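PDB 5N71: putative cathepsin d from Ixodes ricinus, which probably acts as an aspartic endopeptidase of the pepsin-like A1 family, cutting peptide bonds within protein chains. Local coordinates for residues F75-G80 with I132-V137; N83-I88 with E107-G112; L232-P237 with L311-D316. All blocks are in the same frame, centred on the assembly; numbering follows the deposited sequence.

Contact 1: F75-G80 with I132-V137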
loop_
_atom_site.group_PDB
_atom_site.type_symbol
_atom_site.label_atom_id
_atom_site.label_comp_id
_atom_site.label_asym_id
_atom_site.label_seq_id
_atom_site.Cartn_x
_atom_site.Cartn_y
_atom_site.Cartn_z
ATOM N N PHE A 75 3.988 -22.498 -3.059
ATOM C CA PHE A 75 3.599 -21.097 -2.991
ATOM C C PHE A 75 3.454 -20.533 -4.411
ATOM O O PHE A 75 4.411 -20.536 -5.194
ATOM C CB PHE A 75 4.654 -20.330 -2.213
ATOM C CG PHE A 75 4.417 -18.846 -2.155
ATOM C CD1 PHE A 75 3.270 -18.318 -1.549
ATOM C CD2 PHE A 75 5.351 -17.964 -2.687
ATOM C CE1 PHE A 75 3.058 -16.933 -1.513
ATOM C CE2 PHE A 75 5.128 -16.592 -2.675
ATOM C CZ PHE A 75 3.993 -16.076 -2.063
ATOM N N THR A 76 2.256 -20.068 -4.734
ATOM C CA THR A 76 1.984 -19.371 -5.974
ATOM C C THR A 76 0.994 -18.245 -5.731
ATOM O O THR A 76 -0.131 -18.480 -5.238
ATOM C CB THR A 76 1.440 -20.326 -7.074
ATOM O OG1 THR A 76 2.412 -21.368 -7.317
ATOM C CG2 THR A 76 1.213 -19.576 -8.392
ATOM N N ILE A 77 1.399 -17.040 -6.107
ATOM C CA ILE A 77 0.538 -15.853 -5.998
ATOM C C ILE A 77 0.682 -15.014 -7.255
ATOM O O ILE A 77 1.756 -14.976 -7.862
ATOM C CB ILE A 77 0.844 -15.059 -4.714
ATOM C CG1 ILE A 77 -0.217 -13.996 -4.374
ATOM C CG2 ILE A 77 2.245 -14.486 -4.728
ATOM C CD1 ILE A 77 -0.138 -13.543 -2.925
ATOM N N VAL A 78 -0.438 -14.366 -7.627
ATOM C CA VAL A 78 -0.512 -13.423 -8.758
ATOM C C VAL A 78 -1.071 -12.102 -8.248
ATOM O O VAL A 78 -2.140 -12.044 -7.634
ATOM C CB VAL A 78 -1.426 -13.972 -9.876
ATOM C CG1 VAL A 78 -1.609 -12.962 -11.027
ATOM C CG2 VAL A 78 -0.877 -15.302 -10.393
ATOM N N TYR A 79 -0.327 -11.036 -8.475
ATOM C CA TYR A 79 -0.789 -9.697 -8.187
ATOM C C TYR A 79 -1.243 -9.029 -9.490
ATOM O O TYR A 79 -1.332 -9.673 -10.523
ATOM C CB TYR A 79 0.332 -8.907 -7.523
ATOM C CG TYR A 79 0.927 -9.545 -6.258
ATOM C CD1 TYR A 79 0.243 -9.524 -5.057
ATOM C CD2 TYR A 79 2.197 -10.135 -6.273
ATOM C CE1 TYR A 79 0.811 -10.066 -3.901
ATOM C CE2 TYR A 79 2.751 -10.670 -5.136
ATOM C CZ TYR A 79 2.056 -10.629 -3.944
ATOM O OH TYR A 79 2.625 -11.166 -2.808
ATOM N N GLY A 80 -1.596 -7.757 -9.427
ATOM C CA GLY A 80 -1.924 -7.009 -10.632
ATOM C C GLY A 80 -0.693 -6.853 -11.515
ATOM O O GLY A 80 -0.768 -7.066 -12.720
ATOM N N ILE A 132 -7.847 -13.414 2.511
ATOM C CA ILE A 132 -7.231 -13.314 1.193
ATOM C C ILE A 132 -5.780 -13.791 1.162
ATOM O O ILE A 132 -5.090 -13.612 0.154
ATOM C CB ILE A 132 -7.419 -11.938 0.514
ATOM C CG1 ILE A 132 -6.644 -10.802 1.199
ATOM C CG2 ILE A 132 -8.920 -11.601 0.507
ATOM C CD1 ILE A 132 -6.576 -9.542 0.357
ATOM N N ALA A 133 -5.326 -14.450 2.220
ATOM C CA ALA A 133 -4.010 -15.143 2.138
ATOM C C ALA A 133 -4.147 -16.349 1.242
ATOM O O ALA A 133 -5.184 -17.011 1.279
ATOM C CB ALA A 133 -3.506 -15.559 3.504
ATOM N N VAL A 134 -3.151 -16.605 0.403
ATOM C CA VAL A 134 -3.142 -17.879 -0.365
ATOM C C VAL A 134 -2.262 -18.947 0.287
ATOM O O VAL A 134 -1.322 -18.649 1.056
ATOM C CB VAL A 134 -2.747 -17.728 -1.860
ATOM C CG1 VAL A 134 -3.689 -16.782 -2.559
ATOM C CG2 VAL A 134 -1.290 -17.316 -2.027
ATOM N N ASP A 135 -2.581 -20.203 -0.031
ATOM C CA ASP A 135 -1.756 -21.365 0.348
ATOM C C ASP A 135 -1.743 -21.778 1.830
ATOM O O ASP A 135 -0.916 -22.602 2.254
ATOM C CB ASP A 135 -0.338 -21.254 -0.209
ATOM C CG ASP A 135 -0.317 -21.176 -1.726
ATOM O OD1 ASP A 135 -1.092 -21.883 -2.438
ATOM O OD2 ASP A 135 0.467 -20.376 -2.240
ATOM N N GLY A 136 -2.690 -21.284 2.605
ATOM C CA GLY A 136 -2.947 -21.862 3.914
ATOM C C GLY A 136 -2.015 -21.343 4.992
ATOM O O GLY A 136 -1.933 -21.964 6.037
ATOM N N VAL A 137 -1.344 -20.210 4.752
ATOM C CA VAL A 137 -0.344 -19.683 5.696
ATOM C C VAL A 137 -0.874 -18.400 6.340
ATOM O O VAL A 137 -1.512 -17.563 5.684
ATOM C CB VAL A 137 1.043 -19.466 5.047
ATOM C CG1 VAL A 137 1.697 -20.829 4.722
ATOM C CG2 VAL A 137 0.994 -18.563 3.817
HETATM O O HOH W 1 -1.374 -20.704 -4.826
#
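D135 sets its carboxylate obliquely against the F75 ring, the two side chains crossing at about a right angle and their planes 74° apart, with OD2 of D135 3.5 Å from CD1 of F75. The same oxygen takes the backbone N-H of T76: T76 N to D135 OD2 is 3.1 Å, on the syn side and 22° out of the carboxylate plane. The other oxygen works through a water that donates to D135 OD1 (2.7 Å) and to T76 O (2.6 Å). One acid therefore answers both the N-H and the C=O of T76, directly and through solvent. V134 packs over the strand. With chi1 at -58°, its CG2 stands between the backbone N and the carbonyl carbon, lies against T76 O and meets CD1 of I77 at 4.0 Å, the apolar part of the contact. D135 and G136 both have positive phi in this irregular loop. Along its other edge, strand 69-78 pairs with strand 83-95, F75 with G86 and I77 with V84, in the hairpin that forms the flap of pepsin-like proteases. The side chains of N41 and R73 hydrogen-bond to V134 N and D135 O, and the loop 132-137 runs on toward helix 140-146.

Contact 2: N83-I88 with E107-G112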
loop_
_atom_site.group_PDB
_atom_site.type_symbol
_atom_site.label_atom_id
_atom_site.label_comp_id
_atom_site.label_asym_id
_atom_site.label_seq_id
_atom_site.Cartn_x
_atom_site.Cartn_y
_atom_site.Cartn_z
ATOM N N ASN A 83 3.820 -11.744 -10.480
ATOM C CA ASN A 83 3.491 -13.067 -9.965
ATOM C C ASN A 83 4.722 -13.648 -9.338
ATOM O O ASN A 83 5.842 -13.268 -9.691
ATOM C CB ASN A 83 2.971 -13.989 -11.086
ATOM C CG ASN A 83 3.982 -14.160 -12.212
ATOM O OD1 ASN A 83 4.823 -15.047 -12.182
ATOM N ND2 ASN A 83 3.934 -13.273 -13.169
ATOM N N VAL A 84 4.526 -14.527 -8.371
ATOM C CA VAL A 84 5.659 -15.212 -7.810
ATOM C C VAL A 84 5.351 -16.668 -7.515
ATOM O O VAL A 84 4.231 -16.998 -7.174
ATOM C CB VAL A 84 6.399 -14.388 -6.689
ATOM C CG1 VAL A 84 5.732 -13.108 -6.300
ATOM C CG2 VAL A 84 6.957 -15.206 -5.526
ATOM N N GLU A 85 6.366 -17.508 -7.660
ATOM C CA GLU A 85 6.230 -18.945 -7.415
ATOM C C GLU A 85 7.414 -19.398 -6.584
ATOM O O GLU A 85 8.546 -18.927 -6.788
ATOM C CB GLU A 85 6.148 -19.719 -8.755
ATOM C CG GLU A 85 5.889 -21.242 -8.640
ATOM C CD GLU A 85 7.142 -22.163 -8.377
ATOM O OE1 GLU A 85 8.319 -21.905 -8.838
ATOM O OE2 GLU A 85 6.942 -23.215 -7.690
ATOM N N GLY A 86 7.164 -20.338 -5.675
ATOM C CA GLY A 86 8.217 -20.984 -4.904
ATOM C C GLY A 86 7.674 -22.007 -3.907
ATOM O O GLY A 86 6.739 -22.765 -4.239
ATOM N N PHE A 87 8.161 -21.987 -2.671
ATOM C CA PHE A 87 7.655 -22.931 -1.645
ATOM C C PHE A 87 7.658 -22.264 -0.299
ATOM O O PHE A 87 8.343 -21.252 -0.130
ATOM C CB PHE A 87 8.491 -24.226 -1.660
ATOM C CG PHE A 87 9.937 -23.996 -1.351
ATOM C CD1 PHE A 87 10.811 -23.610 -2.358
ATOM C CD2 PHE A 87 10.392 -24.045 -0.058
ATOM C CE1 PHE A 87 12.134 -23.289 -2.070
ATOM C CE2 PHE A 87 11.719 -23.787 0.248
ATOM C CZ PHE A 87 12.604 -23.404 -0.759
ATOM N N ILE A 88 6.889 -22.815 0.649
ATOM C CA ILE A 88 6.835 -22.326 2.021
ATOM C C ILE A 88 7.927 -22.847 2.971
ATOM O O ILE A 88 8.265 -24.029 2.959
ATOM C CB ILE A 88 5.477 -22.632 2.653
ATOM C CG1 ILE A 88 4.331 -21.994 1.850
ATOM C CG2 ILE A 88 5.419 -22.179 4.112
ATOM C CD1 ILE A 88 4.351 -20.464 1.723
ATOM N N GLU A 107 9.448 -18.742 -0.055
ATOM C CA GLU A 107 10.792 -18.687 -0.647
ATOM C C GLU A 107 10.638 -18.621 -2.158
ATOM O O GLU A 107 10.195 -19.591 -2.778
ATOM C CB GLU A 107 11.645 -19.915 -0.275
ATOM C CG GLU A 107 11.973 -20.073 1.207
ATOM C CD GLU A 107 13.300 -20.825 1.463
ATOM O OE1 GLU A 107 14.309 -20.586 0.729
ATOM O OE2 GLU A 107 13.351 -21.637 2.418
ATOM N N ALA A 108 10.923 -17.459 -2.744
ATOM C CA ALA A 108 10.639 -17.220 -4.157
ATOM C C ALA A 108 11.718 -17.840 -5.053
ATOM O O ALA A 108 12.913 -17.654 -4.825
ATOM C CB ALA A 108 10.496 -15.730 -4.466
ATOM N N LEU A 109 11.255 -18.589 -6.058
ATOM C CA LEU A 109 12.104 -19.144 -7.113
ATOM C C LEU A 109 11.873 -18.500 -8.453
ATOM O O LEU A 109 12.826 -18.306 -9.177
ATOM C CB LEU A 109 11.876 -20.674 -7.257
ATOM C CG LEU A 109 12.169 -21.523 -6.035
ATOM C CD1 LEU A 109 11.827 -22.995 -6.304
ATOM C CD2 LEU A 109 13.612 -21.412 -5.544
ATOM N N VAL A 110 10.613 -18.206 -8.812
ATOM C CA VAL A 110 10.249 -17.582 -10.092
ATOM C C VAL A 110 9.463 -16.291 -9.803
ATOM O O VAL A 110 8.473 -16.322 -9.068
ATOM C CB VAL A 110 9.379 -18.517 -10.974
ATOM C CG1 VAL A 110 8.993 -17.856 -12.312
ATOM C CG2 VAL A 110 10.087 -19.846 -11.244
ATOM N N VAL A 111 9.911 -15.165 -10.367
ATOM C CA VAL A 111 9.228 -13.870 -10.222
ATOM C C VAL A 111 8.989 -13.293 -11.618
ATOM O O VAL A 111 9.902 -13.310 -12.413
ATOM C CB VAL A 111 10.063 -12.896 -9.378
ATOM C CG1 VAL A 111 9.412 -11.518 -9.307
ATOM C CG2 VAL A 111 10.277 -13.446 -7.967
ATOM N N GLY A 112 7.763 -12.848 -11.895
ATOM C CA GLY A 112 7.393 -12.102 -13.108
ATOM C C GLY A 112 6.862 -10.705 -12.798
ATOM O O GLY A 112 6.346 -10.419 -11.690
#
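F87 rests the face of its ring on the aliphatic part of E107: CB of E107 lies 3.9 Å from the ring centroid and 20° off the ring normal. The glutamate runs on, extended, past the rim on that side, its CD 3.5 Å from CZ of F87, with the carboxylate turned 44° from the ring plane. A chi1 of 61° places the phenyl group between its own backbone N and carbonyl carbon, which swings it over the partner strand. L109 comes to the ring edge instead, its CD1 4.1 Å from CD1 of F87. On the same face of the sheet as F87, E85 bends at chi2 and brings OE1 to 3.6 Å from CG2 of V110, while the amide of N83 lies over G112. On the reverse face CG2 of V84 packs on CB of A108 at 3.7 Å. Backbone bonds tie the antiparallel strands from N83 with G112 to F87 with E107, interrupted by a classic beta bulge. There E85 O accepts from both L109 N (2.8 Å) and V110 N (3.0 Å), and the second strand turns a corner at L109. The doubly used carbonyl keeps both amides of the bulge satisfied. The buried E107 carboxylate is bound by S89 and S46, which would probably help it carry a charge beside the aromatic ring.

Contact 3: L232-P237 with L311-D316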
loop_
_atom_site.group_PDB
_atom_site.type_symbol
_atom_site.label_atom_id
_atom_site.label_comp_id
_atom_site.label_asym_id
_atom_site.label_seq_id
_atom_site.Cartn_x
_atom_site.Cartn_y
_atom_site.Cartn_z
ATOM N N LEU A 232 -1.018 5.145 -6.923
ATOM C CA LEU A 232 -2.028 6.088 -7.384
ATOM C C LEU A 232 -3.394 5.810 -6.800
ATOM O O LEU A 232 -3.558 4.941 -5.927
ATOM C CB LEU A 232 -2.065 6.062 -8.926
ATOM C CG LEU A 232 -0.723 6.324 -9.634
ATOM C CD1 LEU A 232 -0.930 6.455 -11.145
ATOM C CD2 LEU A 232 -0.001 7.569 -9.148
ATOM N N ILE A 233 -4.379 6.566 -7.237
ATOM C CA ILE A 233 -5.772 6.260 -6.973
ATOM C C ILE A 233 -6.353 5.613 -8.235
ATOM O O ILE A 233 -6.336 6.226 -9.334
ATOM C CB ILE A 233 -6.571 7.519 -6.567
ATOM C CG1 ILE A 233 -6.109 8.026 -5.209
ATOM C CG2 ILE A 233 -8.058 7.227 -6.540
ATOM C CD1 ILE A 233 -6.736 9.369 -4.836
ATOM N N THR A 234 -6.917 4.418 -8.080
ATOM C CA THR A 234 -7.583 3.746 -9.182
ATOM C C THR A 234 -9.081 3.845 -8.930
ATOM O O THR A 234 -9.533 3.845 -7.763
ATOM C CB THR A 234 -7.064 2.284 -9.339
ATOM O OG1 THR A 234 -5.704 2.331 -9.782
ATOM C CG2 THR A 234 -7.822 1.545 -10.416
ATOM N N GLY A 235 -9.867 3.953 -10.001
ATOM C CA GLY A 235 -11.317 3.978 -9.901
ATOM C C GLY A 235 -12.000 3.187 -11.000
ATOM O O GLY A 235 -11.330 2.755 -11.936
ATOM N N PRO A 236 -13.322 3.007 -10.900
ATOM C CA PRO A 236 -14.079 2.364 -11.969
ATOM C C PRO A 236 -13.791 3.107 -13.291
ATOM O O PRO A 236 -13.744 4.350 -13.270
ATOM C CB PRO A 236 -15.544 2.554 -11.572
ATOM C CG PRO A 236 -15.580 3.157 -10.234
ATOM C CD PRO A 236 -14.167 3.521 -9.825
ATOM N N PRO A 237 -13.535 2.379 -14.387
ATOM C CA PRO A 237 -12.955 3.048 -15.551
ATOM C C PRO A 237 -13.760 4.181 -16.145
ATOM O O PRO A 237 -13.162 5.209 -16.523
ATOM C CB PRO A 237 -12.732 1.909 -16.558
ATOM C CG PRO A 237 -13.700 0.845 -16.116
ATOM C CD PRO A 237 -13.686 0.935 -14.615
ATOM N N LEU A 311 -13.924 -0.821 -7.772
ATOM C CA LEU A 311 -13.464 -0.185 -6.519
ATOM C C LEU A 311 -12.723 1.104 -6.760
ATOM O O LEU A 311 -12.013 1.252 -7.761
ATOM C CB LEU A 311 -12.517 -1.101 -5.731
ATOM C CG LEU A 311 -13.025 -2.402 -5.136
ATOM C CD1 LEU A 311 -11.860 -3.244 -4.616
ATOM C CD2 LEU A 311 -14.011 -2.106 -4.008
ATOM N N TRP A 312 -12.859 2.036 -5.815
ATOM C CA TRP A 312 -11.872 3.082 -5.673
ATOM C C TRP A 312 -10.740 2.528 -4.792
ATOM O O TRP A 312 -10.971 2.150 -3.612
ATOM C CB TRP A 312 -12.505 4.332 -5.077
ATOM C CG TRP A 312 -13.467 5.005 -6.017
ATOM C CD1 TRP A 312 -14.787 4.748 -6.143
ATOM C CD2 TRP A 312 -13.152 6.008 -7.004
ATOM N NE1 TRP A 312 -15.335 5.537 -7.123
ATOM C CE2 TRP A 312 -14.352 6.327 -7.659
ATOM C CE3 TRP A 312 -11.975 6.672 -7.371
ATOM C CZ2 TRP A 312 -14.412 7.278 -8.702
ATOM C CZ3 TRP A 312 -12.021 7.625 -8.384
ATOM C CH2 TRP A 312 -13.243 7.923 -9.036
ATOM N N ILE A 313 -9.557 2.426 -5.375
ATOM C CA ILE A 313 -8.388 1.869 -4.726
ATOM C C ILE A 313 -7.550 3.082 -4.334
ATOM O O ILE A 313 -6.980 3.767 -5.207
ATOM C CB ILE A 313 -7.610 0.918 -5.639
ATOM C CG1 ILE A 313 -8.510 -0.196 -6.153
ATOM C CG2 ILE A 313 -6.389 0.366 -4.930
ATOM C CD1 ILE A 313 -7.819 -1.032 -7.202
ATOM N N LEU A 314 -7.567 3.380 -3.029
ATOM C CA LEU A 314 -6.858 4.536 -2.475
ATOM C C LEU A 314 -5.446 4.176 -2.069
ATOM O O LEU A 314 -5.197 3.591 -0.989
ATOM C CB LEU A 314 -7.630 5.134 -1.298
ATOM C CG LEU A 314 -9.107 5.424 -1.540
ATOM C CD1 LEU A 314 -9.817 5.871 -0.278
ATOM C CD2 LEU A 314 -9.309 6.453 -2.652
ATOM N N GLY A 315 -4.526 4.541 -2.937
ATOM C CA GLY A 315 -3.119 4.278 -2.795
ATOM C C GLY A 315 -2.404 5.470 -2.205
ATOM O O GLY A 315 -3.065 6.322 -1.628
ATOM N N ASP A 316 -1.094 5.534 -2.422
ATOM C CA ASP A 316 -0.205 6.499 -1.757
ATOM C C ASP A 316 -0.621 7.972 -1.942
ATOM O O ASP A 316 -0.465 8.787 -1.031
ATOM C CB ASP A 316 1.211 6.315 -2.233
ATOM C CG ASP A 316 1.812 4.927 -1.875
ATOM O OD1 ASP A 316 1.345 4.260 -0.917
ATOM O OD2 ASP A 316 2.733 4.507 -2.594
#
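The carbonyl oxygen of T234 receives the N-H of I313, with I313 N 2.8 Å from T234 O and an angle of 160° at the hydrogen. The return bond, T234 N to I313 O, is 2.9 Å; the two reciprocal bonds make T234 and I313 an antiparallel hydrogen-bonded pair. Their side chains lie side by side and point the same way, CB to CB of T234 and I313 being 4.0 Å. On the opposite face I233 meets L314, methyl to methyl, CG2 to CD2 at 4.2 Å. The bond from G315 N to L232 O is weak, and the pairing fades there. At the other end, with CG anti to the carbonyl carbon (chi1 -69°), W312 lays its indole over the neighbouring strand. One face of it carries CA of G235, above the six-membered ring, and CD of P236, 3.6 Å from the centroid of the five-membered ring: two CH-pi contacts made by adjoining residues. I233 comes from another direction, its CG2 at the indole edge, 4.0 Å from CE3 of W312. I313 has its side chain about 4 Å, nearest atoms, from that of N227, a predicted active-site position; a bound di(hydroxyethyl)ether, probably from the crystallisation liquor, lies at a similar distance, consistent with this face bordering the active-site cleft. Strand 312-314 runs between strand 222-226, to which it is parallel, and strand 233-234, as in the psi motif of pepsin-like lobes. Strand 297-303 flanks 233-234 on its far edge, and P236 and G315 are the N-cap residues of helices 237-246 and 316-319.

Contacts 1 and 2 meet directly: strands 69-78 and 83-95 are neighbours in the sheet, and contact 2 is nested inside the loop that contact 1 closes. Both are only partly buried. Contact 1 ties a loop to one side of the hairpin with a carboxylate, a water and little apolar surface; contact 2, the most extensive of the three, joins strands by a ladder of backbone bonds. Contact 3 is the buried one, nearer the chain's centre, where apolar side chains and an indole face do most of the packing. It touches neither of the others, its centre about 22 Å from that of contact 1 and 27 Å from that of contact 2.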